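Local coordinates for protein PrgA (PDB 6Z9K) that provides surface exclusion that protects enterococcal cells against unwanted conjugation, the part given here being its CAP domain, at residues 89-101 / 227-241. Sequence-based numbering, arbitrary orientation. Where two conformers were deposited one is given.
Sequences KKLGLSQLSVSDQ and QYQNGEVASMKSKEE
Val-98 and Glu-232 form the hydrogen-bonded pair of a short two-stranded antiparallel sheet. It ties the C-terminal tail of the CAP domain to the link between helices 70-90 and 100-112. Val-98 N to Glu-232 O and Glu-232 N to Val-98 O are both 3.0 Å. Ala-234 N adds a weak bond to Leu-96 O. Asn-85 of helix 70-90 bonds both Leu-96 N and Ala-234 O. Gly-231, at positive phi, brings its CA against Val-98 O.

Side-chain amides extend the pairing beyond the strands. Gln-101 has CG anti to its backbone N (chi1 175°), and the extended chain runs back to the tail. There Gln-101 OE1 accepts from Gln-229 N at 3.0 Å, the donor lying well above the carbonyl plane. Gln-101 NE2 meets a lone pair of Gln-227 O, but the 2.6 Å separation is doubtfully short and the bond bent. Gln-229 answers in kind: its OE1 takes Gln-101 N at 2.9 Å, the donor nearly in line with the C=O, though the bond bends at the hydrogen. Its NE2 reaches the anti side of Asp-100 OD2, with amide and carboxylate planes 43° apart. Lys-74 pairs with the other oxygen, OD1. Both ends of the Gln-229 amide are thus engaged.

One water joins Ser-99 OG and Gln-229 O. Ser-99, the N-cap residue, also bonds Ser-102.

Apolar contact is slight: Gln-95 CB rests on Val-233 CG1 at 3.7 Å.

A salt bridge joins the far ends. The extended Lys-90 crosses the bent Glu-240 at about a right angle, and Lys-90 NZ sits 2.9 Å from Glu-240 OE1, 39° out of the carboxylate plane.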
ATOM      1  N   LYS A  89      -8.250  11.301  -0.314  1.00 17.84           N
ATOM      2  CA  LYS A  89      -8.610  12.724  -0.377  1.00 20.00           C
ATOM      3  C   LYS A  89      -9.893  12.854  -1.227  1.00 19.23           C
ATOM      4  O   LYS A  89     -10.821  13.634  -0.831  1.00 19.72           O
ATOM      5  CB  LYS A  89      -7.476  13.559  -0.971  1.00 22.48           C
ATOM      6  CG  LYS A  89      -7.780  15.056  -0.966  1.00 26.43           C
ATOM      7  CD  LYS A  89      -6.588  15.859  -1.347  1.00 30.53           C
ATOM      8  CE  LYS A  89      -6.795  17.326  -1.043  1.00 35.37           C
ATOM      9  NZ  LYS A  89      -5.705  18.140  -1.643  1.00 38.12           N
ATOM     10  N   LYS A  90     -10.024  12.103  -2.303  1.00 17.77           N
ATOM     11  CA  LYS A  90     -11.250  12.248  -3.143  1.00 18.79           C
ATOM     12  C   LYS A  90     -12.468  11.834  -2.321  1.00 19.03           C
ATOM     13  O   LYS A  90     -13.544  12.412  -2.543  1.00 20.11           O
ATOM     14  CB  LYS A  90     -11.137  11.422  -4.416  1.00 18.55           C
ATOM     15  CG  LYS A  90     -10.162  12.052  -5.405  1.00 20.33           C
ATOM     16  CD  LYS A  90      -9.885  11.206  -6.608  1.00 21.07           C
ATOM     17  CE  LYS A  90      -9.009  11.920  -7.633  1.00 24.19           C
ATOM     18  NZ  LYS A  90      -8.754  11.018  -8.791  1.00 26.49           N
ATOM     19  N   LEU A  91     -12.291  10.901  -1.386  1.00 17.95           N
ATOM     20  CA  LEU A  91     -13.408  10.364  -0.566  1.00 18.71           C
ATOM     21  C   LEU A  91     -13.534  11.138   0.754  1.00 18.92           C
ATOM     22  O   LEU A  91     -14.408  10.788   1.559  1.00 20.83           O
ATOM     23  CB  LEU A  91     -13.232   8.856  -0.334  1.00 18.74           C
ATOM     24  CG  LEU A  91     -13.356   7.942  -1.543  1.00 19.48           C
ATOM     25  CD1 LEU A  91     -13.167   6.490  -1.165  1.00 21.15           C
ATOM     26  CD2 LEU A  91     -14.676   8.123  -2.268  1.00 20.73           C
ATOM     27  N   GLY A  92     -12.792  12.217   0.944  1.00 19.99           N
ATOM     28  CA  GLY A  92     -12.839  13.076   2.137  1.00 20.14           C
ATOM     29  C   GLY A  92     -12.422  12.351   3.397  1.00 20.57           C
ATOM     30  O   GLY A  92     -12.995  12.623   4.475  1.00 23.02           O
ATOM     31  N   LEU A  93     -11.475  11.420   3.272  1.00 20.36           N
ATOM     32  CA  LEU A  93     -10.881  10.644   4.392  1.00 20.46           C
ATOM     33  C   LEU A  93      -9.556  11.251   4.851  1.00 20.95           C
ATOM     34  O   LEU A  93      -8.870  11.946   4.061  1.00 20.89           O
ATOM     35  CB  LEU A  93     -10.652   9.226   3.888  1.00 19.59           C
ATOM     36  CG  LEU A  93     -11.890   8.420   3.544  1.00 21.13           C
ATOM     37  CD1 LEU A  93     -11.528   7.187   2.777  1.00 21.02           C
ATOM     38  CD2 LEU A  93     -12.616   8.059   4.797  1.00 24.08           C
ATOM     39  N   SER A  94      -9.163  10.989   6.106  1.00 20.95           N
ATOM     40  CA  SER A  94      -7.918  11.544   6.647  1.00 22.13           C
ATOM     41  C   SER A  94      -6.767  11.140   5.738  1.00 20.74           C
ATOM     42  O   SER A  94      -6.787   9.984   5.187  1.00 21.84           O
ATOM     43  CB  SER A  94      -7.716  11.059   8.088  1.00 22.78           C
ATOM     44  OG  SER A  94      -7.751   9.618   8.131  1.00 23.45           O
ATOM     45  N   GLN A  95      -5.781  12.004   5.612  1.00 21.75           N
ATOM     46  CA  GLN A  95      -4.580  11.845   4.766  1.00 22.49           C
ATOM     47  C   GLN A  95      -3.488  11.174   5.591  1.00 21.78           C
ATOM     48  O   GLN A  95      -3.408  11.432   6.785  1.00 23.11           O
ATOM     49  CB  GLN A  95      -4.102  13.209   4.296  1.00 25.24           C
ATOM     50  CG  GLN A  95      -5.085  13.896   3.379  1.00 26.96           C
ATOM     51  CD  GLN A  95      -5.287  13.059   2.156  1.00 26.51           C
ATOM     52  OE1 GLN A  95      -6.217  12.249   2.117  1.00 31.71           O
ATOM     53  NE2 GLN A  95      -4.393  13.217   1.192  1.00 26.76           N
ATOM     54  N   LEU A  96      -2.689  10.333   4.978  1.00 18.68           N
ATOM     55  CA  LEU A  96      -1.672   9.528   5.694  1.00 18.51           C
ATOM     56  C   LEU A  96      -0.315  10.192   5.576  1.00 18.10           C
ATOM     57  O   LEU A  96       0.026  10.713   4.535  1.00 19.20           O
ATOM     58  CB  LEU A  96      -1.645   8.107   5.131  1.00 18.91           C
ATOM     59  CG  LEU A  96      -3.017   7.446   4.981  1.00 20.54           C
ATOM     60  CD1 LEU A  96      -2.953   6.175   4.187  1.00 22.98           C
ATOM     61  CD2 LEU A  96      -3.665   7.154   6.312  1.00 24.55           C
ATOM     62  N   SER A  97       0.448  10.103   6.657  0.50 17.43           N
ATOM     63  CA  SER A  97       1.851  10.525   6.745  0.50 17.26           C
ATOM     64  C   SER A  97       2.735   9.321   6.477  0.50 16.87           C
ATOM     65  O   SER A  97       2.240   8.188   6.630  0.50 16.26           O
ATOM     66  CB  SER A  97       2.154  11.127   8.083  0.50 17.76           C
ATOM     67  OG  SER A  97       2.028  10.186   9.137  0.50 16.51           O
ATOM     68  N   VAL A  98       3.986   9.602   6.114  1.00 17.76           N
ATOM     69  CA  VAL A  98       5.124   8.674   6.197  1.00 17.87           C
ATOM     70  C   VAL A  98       6.083   9.248   7.227  1.00 18.63           C
ATOM     71  O   VAL A  98       6.390  10.432   7.183  1.00 19.95           O
ATOM     72  CB  VAL A  98       5.769   8.509   4.826  1.00 18.08           C
ATOM     73  CG1 VAL A  98       7.014   7.655   4.940  1.00 18.45           C
ATOM     74  CG2 VAL A  98       4.776   7.888   3.871  1.00 17.48           C
ATOM     75  N   SER A  99       6.532   8.415   8.152  1.00 19.07           N
ATOM     76  CA  SER A  99       7.490   8.837   9.197  1.00 19.70           C
ATOM     77  C   SER A  99       8.570   7.796   9.385  1.00 19.82           C
ATOM     78  O   SER A  99       8.376   6.663   8.965  1.00 18.47           O
ATOM     79  CB  SER A  99       6.743   9.070  10.480  1.00 20.63           C
ATOM     80  OG  SER A  99       6.098   7.897  10.867  1.00 20.08           O
ATOM     81  N   ASP A 100       9.659   8.143  10.053  1.00 20.88           N
ATOM     82  CA  ASP A 100      10.646   7.119  10.489  1.00 21.75           C
ATOM     83  C   ASP A 100       9.902   6.053  11.299  1.00 20.10           C
ATOM     84  O   ASP A 100      10.204   4.883  11.143  1.00 19.23           O
ATOM     85  CB  ASP A 100      11.766   7.794  11.262  1.00 24.91           C
ATOM     86  CG  ASP A 100      12.348   8.913  10.419  1.00 31.71           C
ATOM     87  OD1 ASP A 100      12.739   8.605   9.276  1.00 30.40           O
ATOM     88  OD2 ASP A 100      12.246  10.088  10.844  1.00 36.32           O
ATOM     89  N   GLN A 101       8.929   6.458  12.086  1.00 18.90           N
ATOM     90  CA  GLN A 101       8.134   5.562  12.958  1.00 19.26           C
ATOM     91  C   GLN A 101       7.366   4.553  12.094  1.00 17.42           C
ATOM     92  O   GLN A 101       7.443   3.361  12.342  1.00 17.41           O
ATOM     93  CB  GLN A 101       7.148   6.371  13.786  1.00 19.50           C
ATOM     94  CG  GLN A 101       6.208   5.541  14.621  1.00 20.28           C
ATOM     95  CD  GLN A 101       5.482   6.422  15.610  1.00 19.94           C
ATOM     96  OE1 GLN A 101       4.701   7.288  15.252  1.00 20.59           O
ATOM     97  NE2 GLN A 101       5.694   6.124  16.887  1.00 20.49           N
ATOM     98  N   GLN A 227       5.715   7.446  21.967  1.00 29.29           N
ATOM     99  CA  GLN A 227       5.983   8.678  21.179  1.00 32.52           C
ATOM    100  C   GLN A 227       5.488   8.454  19.730  1.00 32.60           C
ATOM    101  O   GLN A 227       5.770   7.404  19.202  1.00 33.03           O
ATOM    102  CB  GLN A 227       7.451   9.051  21.433  1.00 36.48           C
ATOM    103  CG  GLN A 227       7.726   9.295  22.939  1.00 39.96           C
ATOM    104  CD  GLN A 227       9.096   9.836  23.279  1.00 41.21           C
ATOM    105  OE1 GLN A 227       9.248  10.741  24.101  1.00 42.71           O
ATOM    106  NE2 GLN A 227      10.119   9.303  22.630  1.00 42.29           N
ATOM    107  N   TYR A 228       4.593   9.322  19.280  1.00 29.55           N
ATOM    108  CA  TYR A 228       4.052   9.454  17.916  1.00 31.31           C
ATOM    109  C   TYR A 228       4.867  10.494  17.164  1.00 30.08           C
ATOM    110  O   TYR A 228       5.272  11.564  17.684  1.00 30.79           O
ATOM    111  CB  TYR A 228       2.574   9.833  17.911  1.00 28.84           C
ATOM    112  CG  TYR A 228       1.921   9.906  16.553  1.00 29.92           C
ATOM    113  CD1 TYR A 228       1.511   8.755  15.890  1.00 29.86           C
ATOM    114  CD2 TYR A 228       1.792  11.101  15.838  1.00 30.18           C
ATOM    115  CE1 TYR A 228       0.926   8.787  14.636  1.00 28.39           C
ATOM    116  CE2 TYR A 228       1.203  11.146  14.578  1.00 30.48           C
ATOM    117  CZ  TYR A 228       0.821   9.977  13.933  1.00 30.73           C
ATOM    118  OH  TYR A 228       0.221   9.996  12.701  1.00 28.83           O
ATOM    119  N   GLN A 229       5.134  10.155  15.914  1.00 27.13           N
ATOM    120  CA  GLN A 229       5.905  11.018  15.006  1.00 25.11           C
ATOM    121  C   GLN A 229       4.942  11.507  13.934  1.00 23.60           C
ATOM    122  O   GLN A 229       4.301  10.659  13.281  1.00 20.71           O
ATOM    123  CB  GLN A 229       7.073  10.242  14.443  1.00 25.50           C
ATOM    124  CG  GLN A 229       8.013  11.170  13.743  1.00 27.12           C
ATOM    125  CD  GLN A 229       9.159  10.438  13.133  1.00 27.85           C
ATOM    126  OE1 GLN A 229       9.130   9.214  12.996  1.00 25.93           O
ATOM    127  NE2 GLN A 229      10.189  11.204  12.823  1.00 30.15           N
ATOM    128  N   ASN A 230       4.756  12.831  13.836  1.00 23.11           N
ATOM    129  CA  ASN A 230       3.831  13.366  12.803  1.00 23.56           C
ATOM    130  C   ASN A 230       4.294  12.979  11.380  1.00 21.79           C
ATOM    131  O   ASN A 230       3.408  12.715  10.556  1.00 23.16           O
ATOM    132  CB  ASN A 230       3.711  14.887  12.866  1.00 24.51           C
ATOM    133  CG  ASN A 230       2.954  15.365  14.078  1.00 26.36           C
ATOM    134  OD1 ASN A 230       2.331  14.558  14.783  1.00 26.95           O
ATOM    135  ND2 ASN A 230       3.133  16.638  14.410  1.00 26.76           N
ATOM    136  N   GLY A 231       5.602  12.990  11.106  1.00 21.21           N
ATOM    137  CA  GLY A 231       6.147  12.744   9.766  1.00 21.66           C
ATOM    138  C   GLY A 231       5.593  13.739   8.746  1.00 23.22           C
ATOM    139  O   GLY A 231       5.218  14.899   9.100  1.00 23.09           O
ATOM    140  N   GLU A 232       5.527  13.326   7.498  1.00 22.68           N
ATOM    141  CA  GLU A 232       5.100  14.253   6.427  1.00 25.04           C
ATOM    142  C   GLU A 232       3.928  13.606   5.687  1.00 23.28           C
ATOM    143  O   GLU A 232       4.074  12.454   5.242  1.00 20.61           O
ATOM    144  CB  GLU A 232       6.256  14.507   5.469  1.00 29.63           C
ATOM    145  CG  GLU A 232       5.885  15.465   4.345  1.00 35.82           C
ATOM    146  CD  GLU A 232       6.585  16.815   4.344  1.00 42.55           C
ATOM    147  OE1 GLU A 232       7.473  17.006   5.204  1.00 49.29           O
ATOM    148  OE2 GLU A 232       6.249  17.687   3.478  1.00 52.50           O
ATOM    149  N   VAL A 233       2.851  14.353   5.472  1.00 24.02           N
ATOM    150  CA  VAL A 233       1.745  13.886   4.605  1.00 24.70           C
ATOM    151  C   VAL A 233       2.241  13.777   3.156  1.00 25.91           C
ATOM    152  O   VAL A 233       2.782  14.793   2.619  1.00 26.37           O
ATOM    153  CB  VAL A 233       0.513  14.796   4.741  1.00 26.68           C
ATOM    154  CG1 VAL A 233      -0.576  14.355   3.799  1.00 26.60           C
ATOM    155  CG2 VAL A 233      -0.005  14.817   6.161  1.00 27.77           C
ATOM    156  N   ALA A 234       2.078  12.602   2.544  1.00 24.46           N
ATOM    157  CA  ALA A 234       2.520  12.312   1.170  1.00 25.27           C
ATOM    158  C   ALA A 234       1.390  12.776   0.249  1.00 26.94           C
ATOM    159  O   ALA A 234       0.283  12.395   0.442  1.00 28.78           O
ATOM    160  CB  ALA A 234       2.787  10.841   0.996  1.00 25.22           C
ATOM    161  N   SER A 235       1.664  13.671  -0.659  1.00 26.04           N
ATOM    162  CA  SER A 235       0.609  14.249  -1.534  1.00 29.43           C
ATOM    163  C   SER A 235       1.175  14.441  -2.937  1.00 28.72           C
ATOM    164  O   SER A 235       2.220  15.091  -3.059  1.00 31.16           O
ATOM    165  CB  SER A 235       0.138  15.552  -0.949  1.00 32.30           C
ATOM    166  OG  SER A 235      -0.864  16.120  -1.782  1.00 38.94           O
ATOM    167  N   MET A 236       0.524  13.885  -3.942  1.00 27.50           N
ATOM    168  CA  MET A 236       0.853  14.148  -5.366  1.00 29.25           C
ATOM    169  C   MET A 236      -0.279  15.001  -5.949  1.00 30.31           C
ATOM    170  O   MET A 236      -1.406  14.864  -5.488  1.00 29.03           O
ATOM    171  CB  MET A 236       0.982  12.834  -6.149  1.00 29.27           C
ATOM    172  CG  MET A 236      -0.340  12.129  -6.329  1.00 30.10           C
ATOM    173  SD  MET A 236      -0.305  10.424  -6.910  1.00 34.10           S
ATOM    174  CE  MET A 236       1.085  10.440  -8.010  1.00 33.72           C
ATOM    175  N   LYS A 237      -0.018  15.808  -6.987  1.00 34.20           N
ATOM    176  CA  LYS A 237      -1.114  16.555  -7.671  1.00 35.64           C
ATOM    177  C   LYS A 237      -2.029  15.526  -8.322  1.00 31.49           C
ATOM    178  O   LYS A 237      -1.488  14.561  -8.866  1.00 30.05           O
ATOM    179  CB  LYS A 237      -0.556  17.553  -8.687  1.00 41.89           C
ATOM    180  CG  LYS A 237      -0.423  18.981  -8.171  1.00 48.11           C
ATOM    181  CD  LYS A 237      -1.313  19.971  -8.921  1.00 52.94           C
ATOM    182  CE  LYS A 237      -1.429  21.327  -8.255  1.00 56.69           C
ATOM    183  NZ  LYS A 237      -0.356  22.255  -8.693  1.00 59.09           N
ATOM    184  N   SER A 238      -3.347  15.665  -8.194  1.00 31.49           N
ATOM    185  CA  SER A 238      -4.314  14.735  -8.808  1.00 29.92           C
ATOM    186  C   SER A 238      -4.300  14.956 -10.320  1.00 29.73           C
ATOM    187  O   SER A 238      -3.901  16.043 -10.753  1.00 31.74           O
ATOM    188  CB  SER A 238      -5.710  14.858  -8.251  1.00 32.88           C
ATOM    189  OG  SER A 238      -6.389  16.003  -8.768  1.00 32.94           O
ATOM    190  N   LYS A 239      -4.696  13.946 -11.088  1.00 29.36           N
ATOM    191  CA  LYS A 239      -4.840  14.107 -12.556  1.00 30.34           C
ATOM    192  C   LYS A 239      -5.827  15.226 -12.855  1.00 31.03           C
ATOM    193  O   LYS A 239      -5.579  16.036 -13.790  1.00 32.07           O
ATOM    194  CB  LYS A 239      -5.330  12.803 -13.166  1.00 31.98           C
ATOM    195  CG  LYS A 239      -4.218  11.828 -13.474  1.00 33.83           C
ATOM    196  CD  LYS A 239      -4.599  10.903 -14.625  1.00 35.07           C
ATOM    197  CE  LYS A 239      -5.099   9.596 -14.096  1.00 33.95           C
ATOM    198  NZ  LYS A 239      -5.179   8.624 -15.191  1.00 32.41           N
ATOM    199  N   GLU A 240      -6.900  15.279 -12.080  1.00 32.30           N
ATOM    200  CA  GLU A 240      -8.001  16.259 -12.253  1.00 35.45           C
ATOM    201  C   GLU A 240      -7.491  17.684 -12.002  1.00 39.48           C
ATOM    202  O   GLU A 240      -7.807  18.581 -12.843  1.00 37.65           O
ATOM    203  CB  GLU A 240      -9.188  15.844 -11.369  1.00 36.80           C
ATOM    204  CG  GLU A 240      -9.869  14.567 -11.831  1.00 37.79           C
ATOM    205  CD  GLU A 240      -9.229  13.253 -11.372  1.00 38.75           C
ATOM    206  OE1 GLU A 240      -8.339  13.295 -10.525  1.00 37.81           O
ATOM    207  OE2 GLU A 240      -9.604  12.183 -11.900  1.00 45.36           O
ATOM    208  N   GLU A 241      -6.685  17.892 -10.950  1.00 42.77           N
ATOM    209  CA  GLU A 241      -5.975  19.177 -10.685  1.00 46.73           C
ATOM    210  C   GLU A 241      -5.087  19.537 -11.881  1.00 46.88           C
ATOM    211  O   GLU A 241      -5.164  20.697 -12.313  1.00 49.73           O
ATOM    212  CB  GLU A 241      -5.124  19.124  -9.415  1.00 51.20           C
ATOM    213  CG  GLU A 241      -5.933  19.308  -8.133  1.00 56.80           C
ATOM    214  CD  GLU A 241      -5.393  18.590  -6.899  1.00 60.62           C
ATOM    215  OE1 GLU A 241      -4.186  18.189  -6.909  1.00 61.75           O
ATOM    216  OE2 GLU A 241      -6.188  18.412  -5.923  1.00 66.12           O
TER
HETATM  217  O   HOH W   1      -5.383  11.403  -9.563  1.00 28.79           O
HETATM  218  O   HOH W   2       3.474   9.144  11.205  1.00 24.71           O